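Local coordinates for protein LP04448p (Drosophila melanogaster, PDB 4QMH) that belongs to the XMAP215 family, which drives microtubule polymerization through an array of TOG domains, and probably acts by binding tubulin, at residues F135-A141 with D175-M179; K152-W156 with H186-N191; V180-Y184 with A217-P223; F211-N215 with L233-R237. All blocks are in the same frame, centred on the assembly; numbering follows the deposited sequence.

Contact 1 (F135-A141 with D175-M179)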
loop_
_atom_site.group_PDB
_atom_site.type_symbol
_atom_site.label_atom_id
_atom_site.label_comp_id
_atom_site.label_asym_id
_atom_site.label_seq_id
_atom_site.Cartn_x
_atom_site.Cartn_y
_atom_site.Cartn_z
ATOM N N PHE A 135 -7.685 -2.428 1.568
ATOM C CA PHE A 135 -8.515 -3.198 0.642
ATOM C C PHE A 135 -9.820 -2.472 0.338
ATOM O O PHE A 135 -10.915 -2.995 0.543
ATOM C CB PHE A 135 -8.736 -4.610 1.201
ATOM C CG PHE A 135 -7.466 -5.398 1.300
ATOM C CD1 PHE A 135 -6.951 -6.038 0.183
ATOM C CD2 PHE A 135 -6.757 -5.460 2.489
ATOM C CE1 PHE A 135 -5.754 -6.760 0.261
ATOM C CE2 PHE A 135 -5.556 -6.159 2.568
ATOM C CZ PHE A 135 -5.057 -6.816 1.445
ATOM N N GLU A 136 -9.661 -1.254 -0.167
ATOM C CA GLU A 136 -10.759 -0.360 -0.479
ATOM C C GLU A 136 -10.402 0.475 -1.696
ATOM O O GLU A 136 -9.228 0.770 -1.942
ATOM C CB GLU A 136 -11.045 0.577 0.699
ATOM C CG GLU A 136 -11.453 -0.155 1.973
ATOM C CD GLU A 136 -12.310 0.704 2.898
ATOM O OE1 GLU A 136 -12.669 1.824 2.499
ATOM O OE2 GLU A 136 -12.628 0.252 4.016
ATOM N N SER A 137 -11.430 0.839 -2.454
ATOM C CA SER A 137 -11.329 1.833 -3.515
ATOM C C SER A 137 -10.393 1.462 -4.652
ATOM O O SER A 137 -9.965 2.328 -5.409
ATOM C CB SER A 137 -10.943 3.188 -2.920
ATOM O OG SER A 137 -11.910 3.591 -1.967
ATOM N N GLU A 138 -10.104 0.166 -4.765
ATOM C CA GLU A 138 -9.259 -0.374 -5.829
ATOM C C GLU A 138 -7.863 0.230 -5.865
ATOM O O GLU A 138 -7.262 0.334 -6.924
ATOM C CB GLU A 138 -9.939 -0.256 -7.198
ATOM C CG GLU A 138 -11.229 -1.092 -7.275
ATOM C CD GLU A 138 -11.890 -1.102 -8.657
ATOM O OE1 GLU A 138 -11.280 -0.642 -9.644
ATOM O OE2 GLU A 138 -13.042 -1.582 -8.757
ATOM N N MET A 139 -7.339 0.612 -4.711
ATOM C CA MET A 139 -5.968 1.133 -4.671
ATOM C C MET A 139 -4.960 0.100 -5.151
ATOM O O MET A 139 -4.064 0.404 -5.942
ATOM C CB MET A 139 -5.613 1.627 -3.271
ATOM C CG MET A 139 -6.381 2.882 -2.893
ATOM S SD MET A 139 -6.041 3.487 -1.224
ATOM C CE MET A 139 -6.753 2.195 -0.219
ATOM N N ILE A 140 -5.115 -1.126 -4.676
ATOM C CA ILE A 140 -4.213 -2.201 -5.082
ATOM C C ILE A 140 -4.385 -2.547 -6.575
ATOM O O ILE A 140 -3.405 -2.625 -7.325
ATOM C CB ILE A 140 -4.381 -3.417 -4.148
ATOM C CG1 ILE A 140 -3.785 -3.092 -2.769
ATOM C CG2 ILE A 140 -3.730 -4.663 -4.729
ATOM C CD1 ILE A 140 -4.217 -4.064 -1.672
ATOM N N ALA A 141 -5.627 -2.729 -7.013
ATOM C CA ALA A 141 -5.881 -3.021 -8.424
ATOM C C ALA A 141 -5.357 -1.923 -9.353
ATOM O O ALA A 141 -4.825 -2.210 -10.420
ATOM C CB ALA A 141 -7.360 -3.251 -8.659
ATOM N N ASP A 175 -13.215 -5.697 -3.240
ATOM C CA ASP A 175 -11.896 -5.192 -3.603
ATOM C C ASP A 175 -10.985 -6.322 -4.080
ATOM O O ASP A 175 -10.219 -6.137 -5.036
ATOM C CB ASP A 175 -11.247 -4.424 -2.453
ATOM C CG ASP A 175 -10.203 -3.439 -2.944
ATOM O OD1 ASP A 175 -10.604 -2.460 -3.609
ATOM O OD2 ASP A 175 -9.004 -3.636 -2.661
ATOM N N ILE A 176 -11.049 -7.481 -3.427
ATOM C CA ILE A 176 -10.317 -8.651 -3.944
ATOM C C ILE A 176 -10.788 -9.017 -5.365
ATOM O O ILE A 176 -9.977 -9.300 -6.248
ATOM C CB ILE A 176 -10.411 -9.860 -2.992
ATOM C CG1 ILE A 176 -9.887 -9.498 -1.598
ATOM C CG2 ILE A 176 -9.653 -11.060 -3.561
ATOM C CD1 ILE A 176 -8.473 -8.963 -1.590
ATOM N N HIS A 177 -12.099 -8.993 -5.604
ATOM C CA HIS A 177 -12.604 -9.217 -6.958
ATOM C C HIS A 177 -11.921 -8.308 -7.991
ATOM O O HIS A 177 -11.651 -8.727 -9.112
ATOM C CB HIS A 177 -14.118 -9.003 -7.035
ATOM C CG HIS A 177 -14.929 -10.229 -6.744
ATOM N ND1 HIS A 177 -15.129 -11.228 -7.673
ATOM C CD2 HIS A 177 -15.615 -10.600 -5.637
ATOM C CE1 HIS A 177 -15.894 -12.167 -7.145
ATOM N NE2 HIS A 177 -16.202 -11.812 -5.911
ATOM N N SER A 178 -11.654 -7.058 -7.617
ATOM C CA SER A 178 -11.055 -6.112 -8.547
ATOM C C SER A 178 -9.634 -6.516 -8.954
ATOM O O SER A 178 -9.130 -6.052 -9.974
ATOM C CB SER A 178 -11.065 -4.689 -7.975
ATOM O OG SER A 178 -10.099 -4.542 -6.946
ATOM N N MET A 179 -9.011 -7.387 -8.165
ATOM C CA MET A 179 -7.649 -7.843 -8.450
ATOM C C MET A 179 -7.646 -9.012 -9.423
ATOM O O MET A 179 -6.627 -9.327 -10.030
ATOM C CB MET A 179 -6.949 -8.266 -7.167
ATOM C CG MET A 179 -6.913 -7.176 -6.111
ATOM S SD MET A 179 -6.224 -7.826 -4.587
ATOM C CE MET A 179 -6.620 -6.431 -3.530
HETATM O O HOH W 1 -7.083 -1.742 -2.729
HETATM O O HOH W 2 -7.930 -3.500 -5.385
#

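Contact 2 (K152-W156 with H186-N191)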
loop_
_atom_site.group_PDB
_atom_site.type_symbol
_atom_site.label_atom_id
_atom_site.label_comp_id
_atom_site.label_asym_id
_atom_site.label_seq_id
_atom_site.Cartn_x
_atom_site.Cartn_y
_atom_site.Cartn_z
ATOM N N LYS A 152 4.718 -4.876 -9.737
ATOM C CA LYS A 152 3.929 -6.101 -9.778
ATOM C C LYS A 152 4.607 -7.214 -8.977
ATOM O O LYS A 152 3.945 -7.953 -8.253
ATOM C CB LYS A 152 3.631 -6.531 -11.225
ATOM C CG LYS A 152 2.728 -5.537 -11.962
ATOM C CD LYS A 152 2.454 -5.923 -13.411
ATOM C CE LYS A 152 3.711 -6.284 -14.170
ATOM N NZ LYS A 152 3.377 -6.612 -15.591
ATOM N N THR A 153 5.924 -7.331 -9.102
ATOM C CA THR A 153 6.667 -8.323 -8.331
ATOM C C THR A 153 6.471 -8.133 -6.830
ATOM O O THR A 153 6.106 -9.072 -6.120
ATOM C CB THR A 153 8.162 -8.282 -8.669
ATOM O OG1 THR A 153 8.328 -8.523 -10.071
ATOM C CG2 THR A 153 8.923 -9.354 -7.869
ATOM N N GLU A 154 6.691 -6.913 -6.344
ATOM C CA GLU A 154 6.578 -6.646 -4.907
ATOM C C GLU A 154 5.147 -6.807 -4.426
ATOM O O GLU A 154 4.908 -7.349 -3.350
ATOM C CB GLU A 154 7.046 -5.232 -4.556
ATOM C CG GLU A 154 8.490 -4.940 -4.843
ATOM C CD GLU A 154 9.458 -5.676 -3.940
ATOM O OE1 GLU A 154 9.059 -6.137 -2.851
ATOM O OE2 GLU A 154 10.634 -5.791 -4.332
ATOM N N LEU A 155 4.199 -6.328 -5.225
ATOM C CA LEU A 155 2.812 -6.276 -4.769
ATOM C C LEU A 155 2.162 -7.657 -4.728
ATOM O O LEU A 155 1.454 -7.988 -3.775
ATOM C CB LEU A 155 2.004 -5.285 -5.613
ATOM C CG LEU A 155 0.620 -4.917 -5.090
ATOM C CD1 LEU A 155 0.626 -4.667 -3.573
ATOM C CD2 LEU A 155 0.094 -3.706 -5.848
ATOM N N TRP A 156 2.411 -8.487 -5.738
ATOM C CA TRP A 156 1.942 -9.863 -5.658
ATOM C C TRP A 156 2.592 -10.637 -4.499
ATOM O O TRP A 156 1.949 -11.479 -3.878
ATOM C CB TRP A 156 2.136 -10.611 -6.984
ATOM C CG TRP A 156 1.131 -10.229 -8.039
ATOM C CD1 TRP A 156 1.400 -9.712 -9.277
ATOM C CD2 TRP A 156 -0.302 -10.327 -7.951
ATOM N NE1 TRP A 156 0.233 -9.494 -9.961
ATOM C CE2 TRP A 156 -0.827 -9.852 -9.171
ATOM C CE3 TRP A 156 -1.188 -10.766 -6.960
ATOM C CZ2 TRP A 156 -2.202 -9.805 -9.432
ATOM C CZ3 TRP A 156 -2.549 -10.716 -7.217
ATOM C CH2 TRP A 156 -3.045 -10.239 -8.446
ATOM N N HIS A 186 -1.424 -11.765 -14.970
ATOM C CA HIS A 186 -0.055 -11.826 -14.457
ATOM C C HIS A 186 0.449 -13.238 -14.170
ATOM O O HIS A 186 1.654 -13.462 -14.132
ATOM C CB HIS A 186 0.117 -10.895 -13.247
ATOM C CG HIS A 186 -0.154 -9.459 -13.562
ATOM N ND1 HIS A 186 -0.304 -8.491 -12.590
ATOM C CD2 HIS A 186 -0.318 -8.826 -14.747
ATOM C CE1 HIS A 186 -0.548 -7.329 -13.163
ATOM N NE2 HIS A 186 -0.567 -7.507 -14.475
ATOM N N ILE A 187 -0.471 -14.180 -13.972
ATOM C CA ILE A 187 -0.125 -15.589 -13.920
ATOM C C ILE A 187 0.625 -15.970 -15.185
ATOM O O ILE A 187 1.431 -16.896 -15.180
ATOM C CB ILE A 187 -1.394 -16.453 -13.813
ATOM C CG1 ILE A 187 -1.859 -16.516 -12.363
ATOM C CG2 ILE A 187 -1.147 -17.855 -14.351
ATOM C CD1 ILE A 187 -3.224 -17.129 -12.229
ATOM N N CYS A 188 0.366 -15.229 -16.260
ATOM C CA CYS A 188 0.977 -15.489 -17.560
ATOM C C CYS A 188 1.914 -14.371 -18.008
ATOM O O CYS A 188 2.271 -14.295 -19.186
ATOM C CB CYS A 188 -0.100 -15.672 -18.623
ATOM S SG CYS A 188 -1.161 -17.092 -18.330
ATOM N N ASP A 189 2.301 -13.502 -17.078
ATOM C CA ASP A 189 3.117 -12.337 -17.409
ATOM C C ASP A 189 4.394 -12.753 -18.125
ATOM O O ASP A 189 4.878 -13.863 -17.950
ATOM C CB ASP A 189 3.456 -11.552 -16.140
ATOM C CG ASP A 189 3.885 -10.131 -16.428
ATOM O OD1 ASP A 189 5.104 -9.883 -16.545
ATOM O OD2 ASP A 189 3.006 -9.255 -16.534
ATOM N N ARG A 190 4.924 -11.849 -18.939
ATOM C CA ARG A 190 6.164 -12.113 -19.668
ATOM C C ARG A 190 7.351 -12.148 -18.711
ATOM O O ARG A 190 8.393 -12.749 -19.005
ATOM C CB ARG A 190 6.379 -11.037 -20.736
ATOM C CG ARG A 190 6.369 -9.619 -20.176
ATOM C CD ARG A 190 6.196 -8.573 -21.270
ATOM N NE ARG A 190 6.141 -7.220 -20.719
ATOM C CZ ARG A 190 5.069 -6.695 -20.130
ATOM N NH1 ARG A 190 3.958 -7.409 -20.006
ATOM N NH2 ARG A 190 5.109 -5.456 -19.660
ATOM N N ASN A 191 7.188 -11.502 -17.562
ATOM C CA ASN A 191 8.249 -11.401 -16.574
ATOM C C ASN A 191 8.199 -12.583 -15.607
ATOM O O ASN A 191 7.169 -12.838 -14.984
ATOM C CB ASN A 191 8.123 -10.082 -15.811
ATOM C CG ASN A 191 9.218 -9.890 -14.790
ATOM O OD1 ASN A 191 9.267 -10.578 -13.776
ATOM N ND2 ASN A 191 10.104 -8.930 -15.049
HETATM O O HOH W 3 5.953 -7.362 -17.157
#

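Contact 3 (V180-Y184 with A217-P223)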
loop_
_atom_site.group_PDB
_atom_site.type_symbol
_atom_site.label_atom_id
_atom_site.label_comp_id
_atom_site.label_asym_id
_atom_site.label_seq_id
_atom_site.Cartn_x
_atom_site.Cartn_y
_atom_site.Cartn_z
ATOM N N VAL A 180 -8.786 -9.670 -9.560
ATOM C CA VAL A 180 -8.818 -10.930 -10.304
ATOM C C VAL A 180 -8.400 -10.821 -11.790
ATOM O O VAL A 180 -7.648 -11.660 -12.290
ATOM C CB VAL A 180 -10.175 -11.646 -10.146
ATOM C CG1 VAL A 180 -10.278 -12.813 -11.125
ATOM C CG2 VAL A 180 -10.358 -12.138 -8.712
ATOM N N PRO A 181 -8.865 -9.786 -12.504
ATOM C CA PRO A 181 -8.387 -9.679 -13.892
ATOM C C PRO A 181 -6.873 -9.542 -13.972
ATOM O O PRO A 181 -6.248 -10.041 -14.916
ATOM C CB PRO A 181 -9.064 -8.401 -14.396
ATOM C CG PRO A 181 -10.298 -8.280 -13.562
ATOM C CD PRO A 181 -9.904 -8.790 -12.199
ATOM N N HIS A 182 -6.278 -8.880 -12.989
ATOM C CA HIS A 182 -4.833 -8.671 -13.015
ATOM C C HIS A 182 -4.139 -9.969 -12.636
ATOM O O HIS A 182 -3.113 -10.315 -13.202
ATOM C CB HIS A 182 -4.444 -7.529 -12.087
ATOM C CG HIS A 182 -5.223 -6.282 -12.345
ATOM N ND1 HIS A 182 -5.071 -5.540 -13.497
ATOM C CD2 HIS A 182 -6.186 -5.664 -11.622
ATOM C CE1 HIS A 182 -5.896 -4.508 -13.463
ATOM N NE2 HIS A 182 -6.584 -4.560 -12.338
ATOM N N LEU A 183 -4.722 -10.709 -11.700
ATOM C CA LEU A 183 -4.167 -12.005 -11.346
ATOM C C LEU A 183 -4.144 -12.901 -12.587
ATOM O O LEU A 183 -3.144 -13.563 -12.871
ATOM C CB LEU A 183 -5.025 -12.654 -10.268
ATOM C CG LEU A 183 -4.577 -14.048 -9.832
ATOM C CD1 LEU A 183 -3.282 -13.958 -9.075
ATOM C CD2 LEU A 183 -5.661 -14.644 -8.953
ATOM N N TYR A 184 -5.252 -12.926 -13.327
ATOM C CA TYR A 184 -5.364 -13.832 -14.472
ATOM C C TYR A 184 -4.409 -13.462 -15.609
ATOM O O TYR A 184 -3.936 -14.328 -16.349
ATOM C CB TYR A 184 -6.811 -13.908 -14.968
ATOM C CG TYR A 184 -7.739 -14.638 -14.014
ATOM C CD1 TYR A 184 -7.241 -15.277 -12.883
ATOM C CD2 TYR A 184 -9.108 -14.709 -14.260
ATOM C CE1 TYR A 184 -8.081 -15.952 -12.012
ATOM C CE2 TYR A 184 -9.960 -15.387 -13.390
ATOM C CZ TYR A 184 -9.433 -16.003 -12.271
ATOM O OH TYR A 184 -10.262 -16.674 -11.398
ATOM N N ALA A 217 -15.577 -16.010 -12.514
ATOM C CA ALA A 217 -14.868 -14.862 -13.061
ATOM C C ALA A 217 -14.076 -15.268 -14.300
ATOM O O ALA A 217 -14.005 -14.522 -15.274
ATOM C CB ALA A 217 -13.949 -14.254 -12.001
ATOM N N LEU A 218 -13.478 -16.455 -14.263
ATOM C CA LEU A 218 -12.724 -16.944 -15.403
ATOM C C LEU A 218 -13.639 -17.121 -16.617
ATOM O O LEU A 218 -13.297 -16.731 -17.731
ATOM C CB LEU A 218 -12.040 -18.266 -15.059
ATOM C CG LEU A 218 -11.313 -18.974 -16.204
ATOM C CD1 LEU A 218 -10.206 -18.109 -16.782
ATOM C CD2 LEU A 218 -10.747 -20.304 -15.708
ATOM N N ASP A 219 -14.808 -17.705 -16.396
ATOM C CA ASP A 219 -15.753 -17.926 -17.484
ATOM C C ASP A 219 -16.285 -16.612 -18.056
ATOM O O ASP A 219 -16.417 -16.468 -19.268
ATOM C CB ASP A 219 -16.920 -18.793 -17.009
ATOM C CG ASP A 219 -16.518 -20.232 -16.773
ATOM O OD1 ASP A 219 -15.534 -20.688 -17.395
ATOM O OD2 ASP A 219 -17.191 -20.910 -15.967
ATOM N N LYS A 220 -16.603 -15.665 -17.182
ATOM C CA LYS A 220 -17.187 -14.403 -17.622
ATOM C C LYS A 220 -16.188 -13.510 -18.342
ATOM O O LYS A 220 -16.516 -12.911 -19.375
ATOM C CB LYS A 220 -17.815 -13.641 -16.456
ATOM C CG LYS A 220 -18.216 -12.222 -16.828
ATOM C CD LYS A 220 -19.453 -11.747 -16.079
ATOM C CE LYS A 220 -19.174 -11.497 -14.609
ATOM N NZ LYS A 220 -20.346 -10.871 -13.914
ATOM N N GLN A 221 -14.971 -13.429 -17.808
ATOM C CA GLN A 221 -13.978 -12.501 -18.326
ATOM C C GLN A 221 -13.268 -13.043 -19.570
ATOM O O GLN A 221 -12.698 -12.280 -20.359
ATOM C CB GLN A 221 -12.981 -12.131 -17.217
ATOM C CG GLN A 221 -13.666 -11.415 -16.041
ATOM C CD GLN A 221 -12.784 -11.260 -14.817
ATOM O OE1 GLN A 221 -11.574 -11.478 -14.873
ATOM N NE2 GLN A 221 -13.392 -10.878 -13.698
ATOM N N LYS A 222 -13.307 -14.359 -19.750
ATOM C CA LYS A 222 -12.722 -14.981 -20.929
ATOM C C LYS A 222 -11.303 -14.495 -21.207
ATOM O O LYS A 222 -10.987 -14.108 -22.337
ATOM C CB LYS A 222 -13.593 -14.711 -22.157
ATOM C CG LYS A 222 -15.021 -15.208 -22.045
ATOM C CD LYS A 222 -15.778 -14.933 -23.339
ATOM C CE LYS A 222 -17.104 -15.667 -23.362
ATOM N NZ LYS A 222 -18.021 -15.191 -22.309
ATOM N N PRO A 223 -10.430 -14.513 -20.187
ATOM C CA PRO A 223 -9.063 -14.083 -20.481
ATOM C C PRO A 223 -8.372 -15.124 -21.356
ATOM O O PRO A 223 -8.885 -16.230 -21.518
ATOM C CB PRO A 223 -8.408 -14.049 -19.094
ATOM C CG PRO A 223 -9.134 -15.104 -18.337
ATOM C CD PRO A 223 -10.559 -15.027 -18.811
#

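Contact 4 (F211-N215 with L233-R237)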
loop_
_atom_site.group_PDB
_atom_site.type_symbol
_atom_site.label_atom_id
_atom_site.label_comp_id
_atom_site.label_asym_id
_atom_site.label_seq_id
_atom_site.Cartn_x
_atom_site.Cartn_y
_atom_site.Cartn_z
ATOM N N PHE A 211 -13.197 -20.962 -4.626
ATOM C CA PHE A 211 -13.015 -21.521 -5.962
ATOM C C PHE A 211 -14.138 -21.170 -6.939
ATOM O O PHE A 211 -13.879 -20.739 -8.061
ATOM C CB PHE A 211 -12.870 -23.043 -5.889
ATOM C CG PHE A 211 -12.702 -23.695 -7.231
ATOM C CD1 PHE A 211 -11.444 -23.807 -7.807
ATOM C CD2 PHE A 211 -13.794 -24.187 -7.924
ATOM C CE1 PHE A 211 -11.278 -24.398 -9.045
ATOM C CE2 PHE A 211 -13.638 -24.782 -9.169
ATOM C CZ PHE A 211 -12.377 -24.887 -9.730
ATOM N N ASP A 212 -15.388 -21.372 -6.520
ATOM C CA ASP A 212 -16.524 -21.148 -7.403
ATOM C C ASP A 212 -16.568 -19.725 -7.974
ATOM O O ASP A 212 -16.776 -19.536 -9.174
ATOM C CB ASP A 212 -17.836 -21.473 -6.681
ATOM C CG ASP A 212 -18.017 -22.965 -6.430
ATOM O OD1 ASP A 212 -17.288 -23.780 -7.042
ATOM O OD2 ASP A 212 -18.909 -23.325 -5.632
ATOM N N ALA A 213 -16.351 -18.733 -7.116
ATOM C CA ALA A 213 -16.372 -17.337 -7.546
ATOM C C ALA A 213 -15.241 -17.049 -8.535
ATOM O O ALA A 213 -15.423 -16.328 -9.516
ATOM C CB ALA A 213 -16.295 -16.399 -6.344
ATOM N N MET A 214 -14.074 -17.635 -8.295
ATOM C CA MET A 214 -12.942 -17.380 -9.183
ATOM C C MET A 214 -13.151 -18.063 -10.519
ATOM O O MET A 214 -12.812 -17.515 -11.569
ATOM C CB MET A 214 -11.625 -17.808 -8.537
ATOM C CG MET A 214 -11.309 -16.992 -7.302
ATOM S SD MET A 214 -9.711 -17.358 -6.583
ATOM C CE MET A 214 -8.596 -16.637 -7.795
ATOM N N ASN A 215 -13.730 -19.257 -10.482
ATOM C CA ASN A 215 -14.051 -19.968 -11.709
ATOM C C ASN A 215 -15.135 -19.246 -12.524
ATOM O O ASN A 215 -15.073 -19.211 -13.753
ATOM C CB ASN A 215 -14.461 -21.399 -11.388
ATOM C CG ASN A 215 -14.595 -22.242 -12.621
ATOM O OD1 ASN A 215 -13.609 -22.532 -13.292
ATOM N ND2 ASN A 215 -15.823 -22.639 -12.938
ATOM N N LEU A 233 -6.094 -22.418 -10.563
ATOM C CA LEU A 233 -7.191 -22.485 -9.605
ATOM C C LEU A 233 -7.277 -23.893 -9.036
ATOM O O LEU A 233 -7.475 -24.073 -7.833
ATOM C CB LEU A 233 -8.522 -22.075 -10.246
ATOM C CG LEU A 233 -8.624 -20.680 -10.869
ATOM C CD1 LEU A 233 -10.033 -20.469 -11.423
ATOM C CD2 LEU A 233 -8.290 -19.619 -9.854
ATOM N N GLU A 234 -7.109 -24.897 -9.894
ATOM C CA GLU A 234 -7.236 -26.281 -9.436
ATOM C C GLU A 234 -6.067 -26.682 -8.541
ATOM O O GLU A 234 -6.234 -27.488 -7.615
ATOM C CB GLU A 234 -7.379 -27.235 -10.623
ATOM C CG GLU A 234 -8.727 -27.118 -11.304
ATOM C CD GLU A 234 -8.828 -27.899 -12.604
ATOM O OE1 GLU A 234 -7.789 -28.124 -13.259
ATOM O OE2 GLU A 234 -9.960 -28.274 -12.976
ATOM N N LYS A 235 -4.895 -26.114 -8.811
ATOM C CA LYS A 235 -3.706 -26.396 -8.007
ATOM C C LYS A 235 -3.839 -25.835 -6.581
ATOM O O LYS A 235 -3.367 -26.447 -5.623
ATOM C CB LYS A 235 -2.446 -25.867 -8.694
ATOM C CG LYS A 235 -1.153 -26.215 -7.980
ATOM C CD LYS A 235 0.043 -25.648 -8.722
ATOM C CE LYS A 235 1.358 -26.043 -8.059
ATOM N NZ LYS A 235 2.538 -25.519 -8.810
ATOM N N ALA A 236 -4.506 -24.689 -6.449
ATOM C CA ALA A 236 -4.630 -24.000 -5.158
ATOM C C ALA A 236 -5.739 -24.575 -4.286
ATOM O O ALA A 236 -5.631 -24.616 -3.056
ATOM C CB ALA A 236 -4.869 -22.512 -5.377
ATOM N N ARG A 237 -6.813 -25.009 -4.930
ATOM C CA ARG A 237 -8.010 -25.447 -4.230
ATOM C C ARG A 237 -7.782 -26.455 -3.089
ATOM O O ARG A 237 -8.330 -26.292 -1.998
ATOM C CB ARG A 237 -8.995 -26.018 -5.240
ATOM C CG ARG A 237 -10.365 -26.222 -4.703
ATOM C CD ARG A 237 -11.150 -27.025 -5.703
ATOM N NE ARG A 237 -12.575 -26.988 -5.432
ATOM C CZ ARG A 237 -13.485 -27.464 -6.267
ATOM N NH1 ARG A 237 -13.097 -28.001 -7.415
ATOM N NH2 ARG A 237 -14.771 -27.399 -5.956
HETATM O O HOH W 4 -16.338 -25.428 -4.421
#

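Contact 1 (F135-A141 with D175-M179)
The start of helix 139-145, in the all-helical TOG domain, is met by the carboxylate of Asp175 from helix 173-186, with a layer of apolar side chains beside it. Glu138 sits at the N-cap position, and its backbone N donates to Asp175 OD1 over 2.9 Å. The bond is bent, with an N-H...O angle of 142°, and uses the syn lone pair of OD1. Asp175 OD2 reaches the amides of Ile140 and Ala141 through two waters. One water lies 2.8 Å from Ile140 N and 2.7 Å from Asp175 OD2; a second accepts from Ala141 N at 2.9 Å and donates to both Asp175 OD2 and Ser178 OG. The carboxylate arrives here because Asp175 CG stands opposite the backbone N (chi1 -156°), which brings it up against the backbone of Phe135 and Glu136. Ser178 OG also touches Ala141 CB at 3.5 Å, and the CG of Glu138 lies alongside the serine.

On the apolar side, the extended Met179 crosses Phe135 at about a right angle. Its CE meets Phe135 CD1 at 3.7 Å, at the edge of the ring, and Ile140 CG2 at 3.6 Å. Ile176 CD1 comes to the same Phe135 CD1 at 3.7 Å but obliquely. Leu159 of helix 149-162 touches both Phe135 and Ile140.

Amides at a helix start lack a carbonyl acceptor one turn earlier; here the Asp175 carboxylate takes Glu138 N directly and Ile140 N and Ala141 N through water, and the helix start is likely to favour its charged form.

Contact 2 (K152-W156 with H186-N191)
Trp156 and His186 meet through a nearly straight hydrogen bond: Trp156 NE1 donates to His186 ND1 over 2.9 Å, with an N-H...N angle of 169°. The acceptor lies in the indole plane and the donor in the imidazole plane, although the two rings stand at 83° to each other, so the rings meet edge against edge and neither covers the other's face. Lys152, one helical turn before Trp156, lays its chain across a face of the same imidazole, with CD 3.3 Å from His186 CE1. A bend at chi3 (-49°) then turns the ammonium past the ring to Asp189, where NZ forms a salt bridge of 2.8 Å with OD2, met on the syn side but tilted out of the carboxylate plane. A water accepts from Lys152 NZ at 3.1 Å and donates to Asp189 OD1 at 2.7 Å.

The next shell fixes these partners. His186 and Asp189 are the ends of a type I turn that begins at the last residue of helix 173-186, and Asp189 OD1 takes the backbone N of Asn191 at 2.8 Å, an Asx turn. Asn191 in turn caps helix 192-209 through Val194 N, while Asp189 O receives Arg195 NH1. A leucine in place of His186 would probably leave the buried Trp156 N-H without its acceptor and Lys152 without the flat surface it lies on.

Because ND1 accepts, any single imidazole proton is expected on NE2; with Lys152 NZ 4.2 Å from His186 NE2, the neutral ring is likely to be favoured.

Contact 3 (V180-Y184 with A217-P223)
Tyr184 of helix 173-186 is the main bump of this contact, wedged against helix 211-221 where neighbouring helices of the TOG-domain solenoid cross almost at right angles (-85° between the short segments, closest approach of the axes 11.0 Å). The hollow it fills is built from the backbone and CB of Leu218, the carbonyl carbon of Ala217 and the ring of Pro223 just past the helix. Tyr184 CE2 comes 3.8 Å from Leu218 CA, with the Ala217 carbon at the ring's edge, while Tyr184 CD2 lies 4.1 Å from Pro223 CG.

A smaller bump sits beside it: Val180 CG1, turned away from its own amide N (chi1 170°), lies over the rim of one tyrosine face and meets Ala217 CB at 4.0 Å. At the more exposed margin, the extended Gln221 brings its amide across Pro181. Ile229 of helix 226-236 touches both Tyr184 and Pro223, backing the hollow. An alanine at Tyr184 is likely to open a gap between Leu218 and Pro223 and to leave Met214 O, which the tyrosine OH binds, without that partner. Gln221 OE1 ends 3.7 Å from Pro181 CG, touching carbon.

Contact 4 (F211-N215 with L233-R237)
Arg237 NH2 donates to a water at 2.9 Å, and the same water donates to Asp212 OD1 at 3.2 Å, joining two opposite charges that do not pair directly. Asp212 OD1 lies 4.5 Å from Arg237 NH2 and well out of the guanidinium plane, so the attraction there is of charge alone. The guanidinium instead lies flat on one face of Phe211: the planes differ by 3°, and Arg237 CZ is 4.0 Å from the ring centroid, a cation-pi stack. The extended arginine chain follows the same face, its CD making a CH-pi contact. Phe211 swings its ring across to helix 226-236 because CG is anti to the backbone N (chi1 179°).

These are the last two helices of the domain, 211-221 and 226-236, packed against each other at the C-terminal end of the solenoid. Beyond the stack the contact turns apolar. Phe211 CE1 rests obliquely on Leu233 CB at 3.8 Å, and the backbone N of Glu234 lies near the ring's edge. Leu233 parts its branches: CD2 meets Met214 CE at 3.6 Å, and CD1 reaches the backbone at Asn215 N, 4.0 Å away. Met206 of helix 192-209 touches both Met214 and Leu233.

From the N terminus, the loop before helix 139-145 and its first turn open contact 1 and helix 149-162 opens contact 2; contact 1 closes first, on helix 173-186, and contact 2 on the loop after it, so the two cross. Contact 3 starts on helix 173-186 directly after contact 1, crosses contact 2, and closes at the end of helix 211-221. Contact 4, opened earlier on that same helix, crosses contact 3 and closes at the end of helix 226-236. None nests. Trp156 of contact 2 packs on Met179 and Leu183, linking it to contacts 1 and 3, and Tyr184 OH to Met214 O joins contacts 3 and 4. The overlapping loops tie the C-terminal half of the solenoid together.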